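PDB 1ZXU: protein LURP-one-related 15 from Arabidopsis thaliana, which is of unknown function but might be related to the phospholipid scramblases and the tubby-like superfamily of membrane-tethered transcription factors. Local coordinates for residues A198-A201 with S202-I206; G24-V27 with V28-Y32; E69-F72 with G73-D76. All coordinates share one frame; numbering follows the deposited sequence.

Contact 1: A198-A201 with S202-I206; sequences AFIA and SLVVI
L203 lays its CD1 methyl over one face of the F199 ring, 4.2 Å from the ring centroid and 28° off the normal, a CH-pi contact between residues one helical turn apart. The nearest ring atom is F199 CZ, 3.7 Å from L203 CD1. Although CB of F199 points away from the following turn, CG set anti to the backbone N (chi1 170°) lets the end of the ring come back to the leucine. S202 folds OG back against its own helix, where it donates to F199 O on a lone pair in the carbonyl plane (2.7 Å). L203 N reaches the same oxygen at 3.2 Å, so two donors grip it, and a further bond from S202 OG to Y117 OH suits a serine to this buried position. Helix 197-211 runs through the middle of a closed antiparallel barrel, as in the tubby-like fold, and all the touching residues here are buried, which suits their largely apolar character. On another side, the CG2 methyls of I200 and V204 lie 4.4 Å apart, facing M40 and I42 of strand 38-43. A198 and A201, with only a methyl each, bring the backbone close to F65 of strand 63-68.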
loop_
_atom_site.group_PDB
_atom_site.type_symbol
_atom_site.label_atom_id
_atom_site.label_comp_id
_atom_site.label_asym_id
_atom_site.label_seq_id
_atom_site.Cartn_x
_atom_site.Cartn_y
_atom_site.Cartn_z
ATOM N N ALA A 198 -6.472 1.626 1.546
ATOM C CA ALA A 198 -5.570 2.471 0.714
ATOM C C ALA A 198 -4.166 2.346 1.280
ATOM O O ALA A 198 -3.179 2.229 0.562
ATOM C CB ALA A 198 -6.008 3.930 0.670
ATOM N N PHE A 199 -4.092 2.324 2.597
ATOM C CA PHE A 199 -2.780 2.095 3.227
ATOM C C PHE A 199 -2.198 0.729 2.768
ATOM O O PHE A 199 -1.066 0.647 2.289
ATOM C CB PHE A 199 -3.006 2.117 4.744
ATOM C CG PHE A 199 -1.802 1.649 5.530
ATOM C CD1 PHE A 199 -0.528 2.235 5.331
ATOM C CD2 PHE A 199 -1.928 0.568 6.416
ATOM C CE1 PHE A 199 0.590 1.809 6.041
ATOM C CE2 PHE A 199 -0.835 0.164 7.158
ATOM C CZ PHE A 199 0.452 0.739 6.962
ATOM N N ILE A 200 -2.973 -0.345 2.870
ATOM C CA ILE A 200 -2.460 -1.629 2.421
ATOM C C ILE A 200 -2.080 -1.659 0.902
ATOM O O ILE A 200 -1.029 -2.188 0.518
ATOM C CB ILE A 200 -3.439 -2.761 2.759
ATOM C CG1 ILE A 200 -3.750 -2.745 4.276
ATOM C CG2 ILE A 200 -2.827 -4.079 2.207
ATOM C CD1 ILE A 200 -2.517 -2.962 5.176
ATOM N N ALA A 201 -2.892 -1.002 0.076
ATOM C CA ALA A 201 -2.623 -0.934 -1.367
ATOM C C ALA A 201 -1.294 -0.197 -1.546
ATOM O O ALA A 201 -0.502 -0.631 -2.358
ATOM C CB ALA A 201 -3.728 -0.136 -2.090
ATOM N N SER A 202 -1.008 0.848 -0.751
ATOM C CA SER A 202 0.290 1.479 -0.953
ATOM C C SER A 202 1.475 0.569 -0.621
ATOM O O SER A 202 2.554 0.633 -1.257
ATOM C CB SER A 202 0.369 2.806 -0.157
ATOM O OG SER A 202 0.597 2.514 1.213
ATOM N N LEU A 203 1.289 -0.316 0.381
ATOM C CA LEU A 203 2.331 -1.258 0.722
ATOM C C LEU A 203 2.558 -2.265 -0.402
ATOM O O LEU A 203 3.675 -2.683 -0.643
ATOM C CB LEU A 203 2.006 -1.969 2.071
ATOM C CG LEU A 203 1.963 -1.007 3.261
ATOM C CD1 LEU A 203 1.677 -1.854 4.558
ATOM C CD2 LEU A 203 3.297 -0.296 3.469
ATOM N N VAL A 204 1.457 -2.734 -1.016
ATOM C CA VAL A 204 1.529 -3.646 -2.146
ATOM C C VAL A 204 2.322 -3.020 -3.289
ATOM O O VAL A 204 3.194 -3.680 -3.889
ATOM C CB VAL A 204 0.127 -4.027 -2.604
ATOM C CG1 VAL A 204 0.182 -4.797 -4.000
ATOM C CG2 VAL A 204 -0.556 -4.869 -1.475
ATOM N N VAL A 205 2.084 -1.737 -3.507
ATOM C CA VAL A 205 2.838 -0.970 -4.506
ATOM C C VAL A 205 4.346 -0.950 -4.193
ATOM O O VAL A 205 5.172 -1.197 -5.066
ATOM C CB VAL A 205 2.269 0.437 -4.693
ATOM C CG1 VAL A 205 3.181 1.260 -5.637
ATOM C CG2 VAL A 205 0.805 0.330 -5.257
ATOM N N ILE A 206 4.670 -0.649 -2.958
ATOM C CA ILE A 206 6.085 -0.671 -2.519
ATOM C C ILE A 206 6.717 -2.075 -2.646
ATOM O O ILE A 206 7.887 -2.214 -3.082
ATOM C CB ILE A 206 6.208 -0.128 -1.076
ATOM C CG1 ILE A 206 5.898 1.371 -1.081
ATOM C CG2 ILE A 206 7.604 -0.376 -0.539
ATOM C CD1 ILE A 206 5.682 1.970 0.321
#

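Contact 2: G24-V27 with V28-Y32; sequences GGVV and VDPKY
V26 rests its CG2 methyl against the start of the P30 ring, 3.8 Å from P30 CD and 3.6 Å from P30 N, the two side chains lying at a slant to each other. CB of V26 points toward the residues ahead, and placing CG2 anti to the backbone N directs that branch toward P30 N and CD. The next two valines, V27 and V28, form the bend itself and face the protein. V27 meets Y117 and also F199 of helix 197-211, while V28 packs on Y117, V88 and V89, so branched apolar residues suit this partly covered inner side. Beyond the bend D29 makes an Asx turn: K31 N donates to D29 OD1 at 2.9 Å with an N-H...O angle of 174°, reaching the oxygen on its anti side and 29° out of the carboxylate plane. P30, whose ring fixes phi and which has no N-H to satisfy, fits the first place of the short 3-10 segment 30-31. No hydrogen bond joins 24-27 to 28-32. Instead the backbone N-H groups of V27, V28 and D29 all converge on OD2 of D196, which suggests that the bend is held largely by a carboxylate from another part of the chain, with the valine-proline packing as an apolar supplement.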
loop_
_atom_site.group_PDB
_atom_site.type_symbol
_atom_site.label_atom_id
_atom_site.label_comp_id
_atom_site.label_asym_id
_atom_site.label_seq_id
_atom_site.Cartn_x
_atom_site.Cartn_y
_atom_site.Cartn_z
ATOM N N GLY A 24 -7.028 2.032 15.512
ATOM C CA GLY A 24 -5.617 1.982 15.046
ATOM C C GLY A 24 -5.496 1.471 13.623
ATOM O O GLY A 24 -4.389 1.134 13.174
ATOM N N GLY A 25 -6.623 1.408 12.914
ATOM C CA GLY A 25 -6.629 0.883 11.544
ATOM C C GLY A 25 -6.594 1.963 10.456
ATOM O O GLY A 25 -6.385 1.651 9.282
ATOM N N VAL A 26 -6.819 3.209 10.839
ATOM C CA VAL A 26 -6.977 4.310 9.878
ATOM C C VAL A 26 -5.628 5.003 9.703
ATOM O O VAL A 26 -4.962 5.357 10.690
ATOM C CB VAL A 26 -8.089 5.290 10.302
ATOM C CG1 VAL A 26 -8.083 5.520 11.805
ATOM C CG2 VAL A 26 -8.005 6.625 9.539
ATOM N N VAL A 27 -5.216 5.187 8.445
ATOM C CA VAL A 27 -3.895 5.736 8.160
ATOM C C VAL A 27 -4.009 6.852 7.103
ATOM O O VAL A 27 -3.488 7.977 7.296
ATOM C CB VAL A 27 -2.899 4.650 7.696
ATOM C CG1 VAL A 27 -1.610 5.286 7.314
ATOM C CG2 VAL A 27 -2.607 3.662 8.846
ATOM N N VAL A 28 -4.723 6.543 6.043
ATOM C CA VAL A 28 -4.865 7.472 4.921
ATOM C C VAL A 28 -6.127 8.292 5.104
ATOM O O VAL A 28 -6.081 9.556 5.075
ATOM C CB VAL A 28 -4.850 6.709 3.531
ATOM C CG1 VAL A 28 -5.287 7.661 2.349
ATOM C CG2 VAL A 28 -3.489 6.038 3.282
ATOM N N ASP A 29 -7.227 7.585 5.322
ATOM C CA ASP A 29 -8.572 8.195 5.440
ATOM C C ASP A 29 -9.543 7.146 5.980
ATOM O O ASP A 29 -9.606 6.022 5.471
ATOM C CB ASP A 29 -9.057 8.676 4.060
ATOM C CG ASP A 29 -10.355 9.579 4.130
ATOM O OD1 ASP A 29 -11.350 9.237 4.810
ATOM O OD2 ASP A 29 -10.379 10.622 3.429
ATOM N N PRO A 30 -10.364 7.523 6.980
ATOM C CA PRO A 30 -11.351 6.547 7.471
ATOM C C PRO A 30 -12.323 5.998 6.419
ATOM O O PRO A 30 -12.887 4.936 6.623
ATOM C CB PRO A 30 -12.119 7.333 8.579
ATOM C CG PRO A 30 -11.857 8.761 8.287
ATOM C CD PRO A 30 -10.439 8.812 7.700
ATOM N N LYS A 31 -12.509 6.672 5.286
ATOM C CA LYS A 31 -13.373 6.145 4.241
ATOM C C LYS A 31 -12.843 4.856 3.576
ATOM O O LYS A 31 -13.585 4.155 2.881
ATOM C CB LYS A 31 -13.702 7.209 3.187
ATOM C CG LYS A 31 -12.610 7.445 2.164
ATOM C CD LYS A 31 -13.032 8.366 1.072
ATOM C CE LYS A 31 -12.179 9.620 1.076
ATOM N NZ LYS A 31 -12.682 10.661 0.116
ATOM N N TYR A 32 -11.565 4.549 3.830
ATOM C CA TYR A 32 -10.974 3.334 3.284
ATOM C C TYR A 32 -10.993 2.206 4.304
ATOM O O TYR A 32 -10.264 1.249 4.186
ATOM C CB TYR A 32 -9.545 3.646 2.822
ATOM C CG TYR A 32 -9.524 4.594 1.668
ATOM C CD1 TYR A 32 -10.044 4.245 0.441
ATOM C CD2 TYR A 32 -9.010 5.850 1.829
ATOM C CE1 TYR A 32 -10.049 5.161 -0.601
ATOM C CE2 TYR A 32 -9.012 6.767 0.807
ATOM C CZ TYR A 32 -9.516 6.411 -0.387
ATOM O OH TYR A 32 -9.482 7.370 -1.375
#

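Contact 3: E69-F72 with G73-D76; sequences EPVF and GLHD
H75 ND1 faces both oxygens of the E69 carboxylate, giving weak hydrogen bonds to E69 OE1 at 3.0 Å and to E69 OE2 at 3.2 Å. The second is the straighter, with an N-H...O angle of 169°, and OE2 lies in the plane of the imidazole at its edge. The two flat groups are steeply turned, their planes 69° apart, so the carboxylate presents both oxygens to one nitrogen without stacking on the ring. An extended chain beyond CG carries the E69 carboxylate across the loop, and a glutamate is long enough to span it. OE2 has a stronger partner in R212 NH2, with which it forms a salt bridge close to the end of the modelled chain. With an alanine here, H75 ND1 would probably lose its acceptor and R212 its salt-bridge mate, setting the imidazole free to turn. Farther out, residues 71-74 make the type II beta turn of the connection between strands 63-68 and 77-81. Its bond, from L74 N to V71 O at 3.4 Å, is weak. G73 takes the third position, where phi is positive and a CB would clash with F72 O. V71 and L74 stand side by side, pointing the same way, with V71 CG1 and L74 CD1 tightly packed at 3.4 Å. Inside the loop a water accepts from V71 N at 3.0 Å and donates to L74 O at 3.1 Å, bridging the two arms of the loop. Weak polar links thus join the two halves of the loop, and the nearby carboxylate may favour the protonated form of H75, an effect that R212 would partly offset.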
loop_
_atom_site.group_PDB
_atom_site.type_symbol
_atom_site.label_atom_id
_atom_site.label_comp_id
_atom_site.label_asym_id
_atom_site.label_seq_id
_atom_site.Cartn_x
_atom_site.Cartn_y
_atom_site.Cartn_z
ATOM N N GLU A 69 3.093 5.913 -12.679
ATOM C CA GLU A 69 4.169 6.913 -12.527
ATOM C C GLU A 69 3.595 8.189 -13.189
ATOM O O GLU A 69 3.211 8.151 -14.356
ATOM C CB GLU A 69 5.427 6.438 -13.294
ATOM C CG GLU A 69 6.227 5.365 -12.534
ATOM C CD GLU A 69 7.406 4.759 -13.347
ATOM O OE1 GLU A 69 7.598 5.162 -14.509
ATOM O OE2 GLU A 69 8.098 3.868 -12.809
ATOM N N PRO A 70 3.447 9.275 -12.422
ATOM C CA PRO A 70 2.715 10.473 -12.921
ATOM C C PRO A 70 3.494 11.214 -14.009
ATOM O O PRO A 70 2.845 11.940 -14.814
ATOM C CB PRO A 70 2.601 11.364 -11.704
ATOM C CG PRO A 70 3.761 10.936 -10.752
ATOM C CD PRO A 70 3.874 9.409 -11.024
ATOM N N VAL A 71 4.813 11.047 -14.011
ATOM C CA VAL A 71 5.642 11.797 -14.994
ATOM C C VAL A 71 6.535 10.878 -15.794
ATOM O O VAL A 71 7.229 10.017 -15.258
ATOM C CB VAL A 71 6.496 12.922 -14.307
ATOM C CG1 VAL A 71 7.373 13.642 -15.332
ATOM C CG2 VAL A 71 5.654 13.896 -13.498
ATOM N N PHE A 72 6.491 11.059 -17.113
ATOM C CA PHE A 72 7.271 10.256 -18.033
ATOM C C PHE A 72 8.791 10.432 -17.804
ATOM O O PHE A 72 9.280 11.538 -17.586
ATOM C CB PHE A 72 6.916 10.709 -19.473
ATOM C CG PHE A 72 7.437 9.786 -20.515
ATOM C CD1 PHE A 72 6.588 8.852 -21.127
ATOM C CD2 PHE A 72 8.786 9.882 -20.912
ATOM C CE1 PHE A 72 7.102 8.001 -22.114
ATOM C CE2 PHE A 72 9.302 9.058 -21.919
ATOM C CZ PHE A 72 8.482 8.121 -22.497
ATOM N N GLY A 73 9.531 9.341 -17.841
ATOM C CA GLY A 73 11.002 9.386 -17.677
ATOM C C GLY A 73 11.542 9.763 -16.300
ATOM O O GLY A 73 12.762 10.033 -16.146
ATOM N N LEU A 74 10.639 9.806 -15.311
ATOM C CA LEU A 74 11.002 9.962 -13.907
ATOM C C LEU A 74 10.425 8.727 -13.239
ATOM O O LEU A 74 9.281 8.385 -13.454
ATOM C CB LEU A 74 10.410 11.263 -13.339
ATOM C CG LEU A 74 10.782 12.579 -14.089
ATOM C CD1 LEU A 74 10.188 13.776 -13.411
ATOM C CD2 LEU A 74 12.284 12.794 -14.266
ATOM N N HIS A 75 11.215 8.050 -12.417
ATOM C CA HIS A 75 10.792 6.777 -11.889
ATOM C C HIS A 75 10.764 6.773 -10.358
ATOM O O HIS A 75 10.614 5.722 -9.762
ATOM C CB HIS A 75 11.699 5.652 -12.400
ATOM C CG HIS A 75 11.676 5.495 -13.886
ATOM N ND1 HIS A 75 10.605 4.945 -14.561
ATOM C CD2 HIS A 75 12.599 5.803 -14.829
ATOM C CE1 HIS A 75 10.873 4.918 -15.855
ATOM N NE2 HIS A 75 12.078 5.426 -16.043
ATOM N N ASP A 76 10.852 7.949 -9.758
ATOM C CA ASP A 76 10.989 8.067 -8.318
ATOM C C ASP A 76 9.612 8.189 -7.611
ATOM O O ASP A 76 9.551 8.240 -6.399
ATOM C CB ASP A 76 11.844 9.288 -8.000
ATOM C CG ASP A 76 11.183 10.606 -8.415
ATOM O OD1 ASP A 76 10.661 10.710 -9.562
ATOM O OD2 ASP A 76 11.197 11.551 -7.605
HETATM O O HOH W 1 6.835 9.780 -12.276
#

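From the N terminus, contact 2 comes first, bending residues 24-32 before strand 38-43 begins. Contact 3 follows, closing the loop of residues 69-76 that joins the neighbouring strands 63-68 and 77-81. Contact 1 lies within helix 197-211 near the C terminus. The three are in series, so none nests in or crosses another. Contacts 1 and 2 nevertheless meet in space: V28 CG2 lies 3.8 Å from F199 N, and Y32 CG 3.7 Å from A198 CB, which brings the N-terminal segment onto the start of the central helix. Contact 3 stands apart on the surface, in the turn between two barrel strands, its centre about 18 Å from that of contact 1.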